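Long-range contacts in MJ fibrillarin homologue (Methanocaldococcus jannaschii, PDB 1FBN), which probably transfers methyl groups from S-adenosyl-L-methionine to ribose 2'-hydroxyls of rRNA and tRNA, at sites chosen by a guide RNA: residues K77-G82 against D145-D150; Y102-A107 against I125-D130. All coordinates share one frame; numbering follows the deposited sequence.

Both contacts are parallel strand pairings in the same seven-stranded sheet. Strand 77-81 lies between strand 144-149 of contact 1 and strand 100-105 of contact 2, so the two pairings follow one another across the sheet. Contact 2 is nested in the chain loop that contact 1 closes. Contact 1 is the buried one, near the centre of the chain, and pairs two tyrosine rings on one face. Contact 2 runs to the outermost strand 124-128 and is partly buried, with Pro126 and Leu128 exposed. Its side-chain contacts are mostly isoleucine on tyrosine or isoleucine. A carboxylate bonds across the pairing only in contact 1. Both end at residues predicted to bind S-adenosyl-L-methionine.

Contact 1 (K77-G82 against D145-D150); sequences KILYLG and DVIYED
Tyr148 sets CG anti to the backbone N (chi1 179°) and Tyr80 is set the same way, which carries both rings out over the same face as Ile78, one beside the other and pointing the same way. The planes are tilted 28° to each other and offset, with little overlap of ring on ring. The touch is made by Tyr80 CE2 on Tyr148 CD2, at 3.4 Å. On the same face Ile78 CD1 meets Tyr148 CB at 3.8 Å. On the other face Leu81 CD1 rests against Ile147 CG2 at 3.8 Å, and helix 156-167 covers Ile147 and Glu149.

The backbones form a parallel ladder. Leu79 and Leu81 donate to Val146 O and Tyr148 O, and their own carbonyls accept from Tyr148 N and Asp150 N. The bond from Leu81 N to Tyr148 O is 2.8 Å long and nearly straight at 171°.

Next to the Ile78-Val146 pair, Asp145 turns its carboxylate back to Lys77. Asp145 OD2 takes Lys77 N at 2.9 Å on its anti lone pair, while Asp145 N gives a 2.8 Å bond to Lys77 O. Val146 N adds a weak bond to that same oxygen. Asp145 OD1 forms a salt bridge with Lys169. An alanine here would remove the carboxylate, and Lys77 N is likely to lose this acceptor and Lys169 its charged mate.

This is the central part of a Rossmann-like methyltransferase sheet. The ladder leads to Asp150, predicted to bind S-adenosyl-L-methionine and salt-bridged to Lys58. The chemistry implies a mainly apolar strand pairing with charged groups gathered at its two ends.

Contact 2 (Y102-A107 against I125-D130); sequences YAIEYA and IPILGD
Glu105 O takes Gly129 N at 2.9 Å, with the N-H standing well above the carbonyl plane rather than on a lone pair. Leu128 CA makes a CA-H...O contact of 3.3 Å to Glu105 O. Leu128 CD1 lies 3.5 Å from Glu105 O as well. Earlier in the strands, Ala103 N bonds to Ile125 O, Ile127 N to Ala103 O, and Glu105 N to Ile127 O.

On the face of Tyr102 and Ile104 the side chains lie alongside one another, except that Tyr102 and Ile127 cross. Ile104 CD1 reaches across to Ile127 CB at 3.6 Å. Its CG1 is anti to the carbonyl carbon (chi1 -47°), and the second bend (chi2 -60°) brings the methyl toward the neighbouring strand. Ile127 CD1 then lies 3.9 Å from Tyr102 CD1, while Ile125 CD1 meets Tyr102 CE1 at 4.0 Å.

The two strands and helix 108-117 make a right-handed beta-alpha-beta crossover of the Rossmann-like fold. The helix packs on the other face, against Ala103, Glu105 and Pro126, and Ala107 is its N-cap residue.

Past the strand ends, Gly129 O lies at the edge of the Tyr106 ring, near its plane. Asp130 CB approaches Tyr106 CD1 obliquely at 4.2 Å, with the ring and carboxylate planes 74° apart. Glu105, Tyr106 and Asp130 are predicted to bind S-adenosyl-L-methionine. Asp130 OD1 accepts a hydrogen bond from the backbone N of Asn132.

Contact 1 (K77-G82 against D145-D150)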
loop_
_atom_site.group_PDB
_atom_site.type_symbol
_atom_site.label_atom_id
_atom_site.label_comp_id
_atom_site.label_asym_id
_atom_site.label_seq_id
_atom_site.Cartn_x
_atom_site.Cartn_y
_atom_site.Cartn_z
ATOM N N LYS A 77 -6.339 9.549 4.960
ATOM C CA LYS A 77 -6.083 10.203 3.692
ATOM C C LYS A 77 -4.685 9.693 3.388
ATOM O O LYS A 77 -3.771 9.835 4.199
ATOM C CB LYS A 77 -6.121 11.724 3.845
ATOM C CG LYS A 77 -7.502 12.232 4.243
ATOM C CD LYS A 77 -7.514 13.709 4.603
ATOM C CE LYS A 77 -7.437 14.597 3.374
ATOM N NZ LYS A 77 -7.596 16.036 3.739
ATOM N N ILE A 78 -4.551 8.975 2.282
ATOM C CA ILE A 78 -3.257 8.422 1.931
ATOM C C ILE A 78 -2.724 8.831 0.564
ATOM O O ILE A 78 -3.486 9.027 -0.394
ATOM C CB ILE A 78 -3.205 6.853 2.118
ATOM C CG1 ILE A 78 -2.754 6.157 0.832
ATOM C CG2 ILE A 78 -4.539 6.290 2.633
ATOM C CD1 ILE A 78 -2.501 4.682 0.996
ATOM N N LEU A 79 -1.403 9.005 0.515
ATOM C CA LEU A 79 -0.698 9.363 -0.705
ATOM C C LEU A 79 -0.083 8.071 -1.245
ATOM O O LEU A 79 0.779 7.466 -0.603
ATOM C CB LEU A 79 0.394 10.391 -0.406
ATOM C CG LEU A 79 1.195 10.924 -1.600
ATOM C CD1 LEU A 79 0.278 11.632 -2.602
ATOM C CD2 LEU A 79 2.267 11.867 -1.092
ATOM N N TYR A 80 -0.577 7.629 -2.397
ATOM C CA TYR A 80 -0.111 6.401 -3.032
ATOM C C TYR A 80 0.899 6.721 -4.133
ATOM O O TYR A 80 0.579 7.404 -5.109
ATOM C CB TYR A 80 -1.311 5.626 -3.606
ATOM C CG TYR A 80 -1.000 4.206 -4.029
ATOM C CD1 TYR A 80 -0.275 3.945 -5.194
ATOM C CD2 TYR A 80 -1.411 3.122 -3.250
ATOM C CE1 TYR A 80 0.043 2.637 -5.573
ATOM C CE2 TYR A 80 -1.101 1.806 -3.620
ATOM C CZ TYR A 80 -0.373 1.575 -4.780
ATOM O OH TYR A 80 -0.044 0.289 -5.144
ATOM N N LEU A 81 2.111 6.199 -3.976
ATOM C CA LEU A 81 3.186 6.424 -4.938
ATOM C C LEU A 81 3.636 5.100 -5.556
ATOM O O LEU A 81 3.871 4.124 -4.845
ATOM C CB LEU A 81 4.373 7.102 -4.243
ATOM C CG LEU A 81 4.075 8.328 -3.368
ATOM C CD1 LEU A 81 5.292 8.706 -2.543
ATOM C CD2 LEU A 81 3.623 9.492 -4.224
ATOM N N GLY A 82 3.739 5.064 -6.881
ATOM C CA GLY A 82 4.176 3.849 -7.544
ATOM C C GLY A 82 3.247 3.344 -8.628
ATOM O O GLY A 82 2.026 3.482 -8.524
ATOM N N ASP A 145 -2.315 11.114 6.237
ATOM C CA ASP A 145 -2.062 10.302 7.426
ATOM C C ASP A 145 -1.056 9.202 7.116
ATOM O O ASP A 145 -0.274 8.797 7.972
ATOM C CB ASP A 145 -3.362 9.652 7.899
ATOM C CG ASP A 145 -4.438 10.665 8.202
ATOM O OD1 ASP A 145 -4.335 11.330 9.251
ATOM O OD2 ASP A 145 -5.375 10.805 7.390
ATOM N N VAL A 146 -1.092 8.716 5.881
ATOM C CA VAL A 146 -0.207 7.642 5.461
ATOM C C VAL A 146 0.290 7.825 4.031
ATOM O O VAL A 146 -0.416 8.352 3.172
ATOM C CB VAL A 146 -0.950 6.263 5.518
ATOM C CG1 VAL A 146 -0.019 5.126 5.095
ATOM C CG2 VAL A 146 -1.502 6.000 6.913
ATOM N N ILE A 147 1.538 7.440 3.803
ATOM C CA ILE A 147 2.105 7.466 2.464
ATOM C C ILE A 147 2.481 6.015 2.196
ATOM O O ILE A 147 3.124 5.370 3.031
ATOM C CB ILE A 147 3.382 8.332 2.349
ATOM C CG1 ILE A 147 3.044 9.817 2.508
ATOM C CG2 ILE A 147 4.034 8.112 0.986
ATOM C CD1 ILE A 147 4.253 10.733 2.405
ATOM N N TYR A 148 1.987 5.475 1.087
ATOM C CA TYR A 148 2.303 4.109 0.691
ATOM C C TYR A 148 3.134 4.234 -0.575
ATOM O O TYR A 148 2.685 4.827 -1.556
ATOM C CB TYR A 148 1.032 3.300 0.398
ATOM C CG TYR A 148 1.318 1.880 -0.052
ATOM C CD1 TYR A 148 1.450 0.846 0.879
ATOM C CD2 TYR A 148 1.491 1.575 -1.406
ATOM C CE1 TYR A 148 1.751 -0.457 0.475
ATOM C CE2 TYR A 148 1.791 0.275 -1.822
ATOM C CZ TYR A 148 1.920 -0.734 -0.875
ATOM O OH TYR A 148 2.211 -2.017 -1.273
ATOM N N GLU A 149 4.337 3.667 -0.554
ATOM C CA GLU A 149 5.223 3.739 -1.704
ATOM C C GLU A 149 5.678 2.383 -2.240
ATOM O O GLU A 149 6.114 1.513 -1.487
ATOM C CB GLU A 149 6.438 4.600 -1.372
ATOM C CG GLU A 149 7.401 4.756 -2.532
ATOM C CD GLU A 149 8.549 5.687 -2.227
ATOM O OE1 GLU A 149 8.388 6.574 -1.366
ATOM O OE2 GLU A 149 9.612 5.540 -2.862
ATOM N N ASP A 150 5.602 2.241 -3.559
ATOM C CA ASP A 150 5.998 1.026 -4.263
ATOM C C ASP A 150 6.670 1.436 -5.582
ATOM O O ASP A 150 6.087 1.311 -6.663
ATOM C CB ASP A 150 4.767 0.140 -4.530
ATOM C CG ASP A 150 5.110 -1.177 -5.234
ATOM O OD1 ASP A 150 6.283 -1.599 -5.239
ATOM O OD2 ASP A 150 4.184 -1.812 -5.783
#

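Contact 2 (Y102-A107 against I125-D130)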
loop_
_atom_site.group_PDB
_atom_site.type_symbol
_atom_site.label_atom_id
_atom_site.label_comp_id
_atom_site.label_asym_id
_atom_site.label_seq_id
_atom_site.Cartn_x
_atom_site.Cartn_y
_atom_site.Cartn_z
ATOM N N TYR A 102 -4.796 9.531 -2.874
ATOM C CA TYR A 102 -4.214 10.288 -3.976
ATOM C C TYR A 102 -3.242 9.353 -4.680
ATOM O O TYR A 102 -2.255 8.915 -4.083
ATOM C CB TYR A 102 -3.448 11.505 -3.456
ATOM C CG TYR A 102 -4.288 12.479 -2.667
ATOM C CD1 TYR A 102 -5.141 13.376 -3.311
ATOM C CD2 TYR A 102 -4.223 12.511 -1.275
ATOM C CE1 TYR A 102 -5.906 14.282 -2.588
ATOM C CE2 TYR A 102 -4.981 13.408 -0.544
ATOM C CZ TYR A 102 -5.822 14.292 -1.204
ATOM O OH TYR A 102 -6.588 15.174 -0.474
ATOM N N ALA A 103 -3.532 9.034 -5.935
ATOM C CA ALA A 103 -2.685 8.135 -6.710
ATOM C C ALA A 103 -1.802 8.898 -7.693
ATOM O O ALA A 103 -2.290 9.434 -8.690
ATOM C CB ALA A 103 -3.548 7.118 -7.446
ATOM N N ILE A 104 -0.501 8.928 -7.412
ATOM C CA ILE A 104 0.463 9.625 -8.262
ATOM C C ILE A 104 1.051 8.682 -9.315
ATOM O O ILE A 104 1.644 7.657 -8.973
ATOM C CB ILE A 104 1.640 10.215 -7.430
ATOM C CG1 ILE A 104 1.114 10.966 -6.198
ATOM C CG2 ILE A 104 2.511 11.122 -8.298
ATOM C CD1 ILE A 104 0.193 12.125 -6.498
ATOM N N GLU A 105 0.871 9.029 -10.590
ATOM C CA GLU A 105 1.405 8.234 -11.700
ATOM C C GLU A 105 2.043 9.154 -12.739
ATOM O O GLU A 105 1.480 10.195 -13.082
ATOM C CB GLU A 105 0.308 7.390 -12.366
ATOM C CG GLU A 105 -0.390 6.378 -11.459
ATOM C CD GLU A 105 0.555 5.367 -10.826
ATOM O OE1 GLU A 105 1.690 5.187 -11.315
ATOM O OE2 GLU A 105 0.157 4.744 -9.820
ATOM N N TYR A 106 3.215 8.764 -13.236
ATOM C CA TYR A 106 3.933 9.562 -14.229
ATOM C C TYR A 106 3.478 9.335 -15.672
ATOM O O TYR A 106 3.271 10.291 -16.423
ATOM C CB TYR A 106 5.440 9.316 -14.115
ATOM C CG TYR A 106 6.254 10.121 -15.099
ATOM C CD1 TYR A 106 6.565 11.455 -14.843
ATOM C CD2 TYR A 106 6.672 9.565 -16.312
ATOM C CE1 TYR A 106 7.269 12.221 -15.770
ATOM C CE2 TYR A 106 7.375 10.322 -17.248
ATOM C CZ TYR A 106 7.668 11.652 -16.970
ATOM O OH TYR A 106 8.348 12.418 -17.891
ATOM N N ALA A 107 3.324 8.072 -16.054
ATOM C CA ALA A 107 2.920 7.719 -17.412
ATOM C C ALA A 107 1.413 7.716 -17.654
ATOM O O ALA A 107 0.666 7.040 -16.948
ATOM C CB ALA A 107 3.506 6.363 -17.791
ATOM N N ILE A 125 -8.210 9.620 -5.988
ATOM C CA ILE A 125 -7.961 10.830 -6.766
ATOM C C ILE A 125 -6.658 10.729 -7.556
ATOM O O ILE A 125 -5.567 10.787 -6.990
ATOM C CB ILE A 125 -7.951 12.071 -5.846
ATOM C CG1 ILE A 125 -9.339 12.251 -5.233
ATOM C CG2 ILE A 125 -7.543 13.318 -6.618
ATOM C CD1 ILE A 125 -9.392 13.302 -4.185
ATOM N N PRO A 126 -6.769 10.551 -8.883
ATOM C CA PRO A 126 -5.632 10.432 -9.796
ATOM C C PRO A 126 -4.921 11.757 -9.987
ATOM O O PRO A 126 -5.558 12.798 -10.140
ATOM C CB PRO A 126 -6.294 9.989 -11.096
ATOM C CG PRO A 126 -7.602 10.705 -11.054
ATOM C CD PRO A 126 -8.041 10.468 -9.626
ATOM N N ILE A 127 -3.594 11.709 -9.953
ATOM C CA ILE A 127 -2.768 12.895 -10.138
ATOM C C ILE A 127 -1.582 12.531 -11.023
ATOM O O ILE A 127 -0.723 11.744 -10.622
ATOM C CB ILE A 127 -2.247 13.440 -8.789
ATOM C CG1 ILE A 127 -3.425 13.843 -7.896
ATOM C CG2 ILE A 127 -1.308 14.623 -9.025
ATOM C CD1 ILE A 127 -3.041 14.157 -6.471
ATOM N N LEU A 128 -1.568 13.059 -12.245
ATOM C CA LEU A 128 -0.471 12.794 -13.171
ATOM C C LEU A 128 0.712 13.622 -12.686
ATOM O O LEU A 128 0.665 14.849 -12.714
ATOM C CB LEU A 128 -0.859 13.207 -14.597
ATOM C CG LEU A 128 -0.014 12.625 -15.736
ATOM C CD1 LEU A 128 -0.342 11.157 -15.914
ATOM C CD2 LEU A 128 -0.285 13.378 -17.030
ATOM N N GLY A 129 1.749 12.959 -12.188
ATOM C CA GLY A 129 2.899 13.690 -11.695
ATOM C C GLY A 129 4.139 12.851 -11.490
ATOM O O GLY A 129 4.156 11.651 -11.759
ATOM N N ASP A 130 5.190 13.513 -11.026
ATOM C CA ASP A 130 6.477 12.886 -10.764
ATOM C C ASP A 130 6.666 12.936 -9.256
ATOM O O ASP A 130 6.745 14.017 -8.678
ATOM C CB ASP A 130 7.578 13.689 -11.476
ATOM C CG ASP A 130 8.971 13.087 -11.318
ATOM O OD1 ASP A 130 9.181 12.200 -10.462
ATOM O OD2 ASP A 130 9.877 13.531 -12.058
#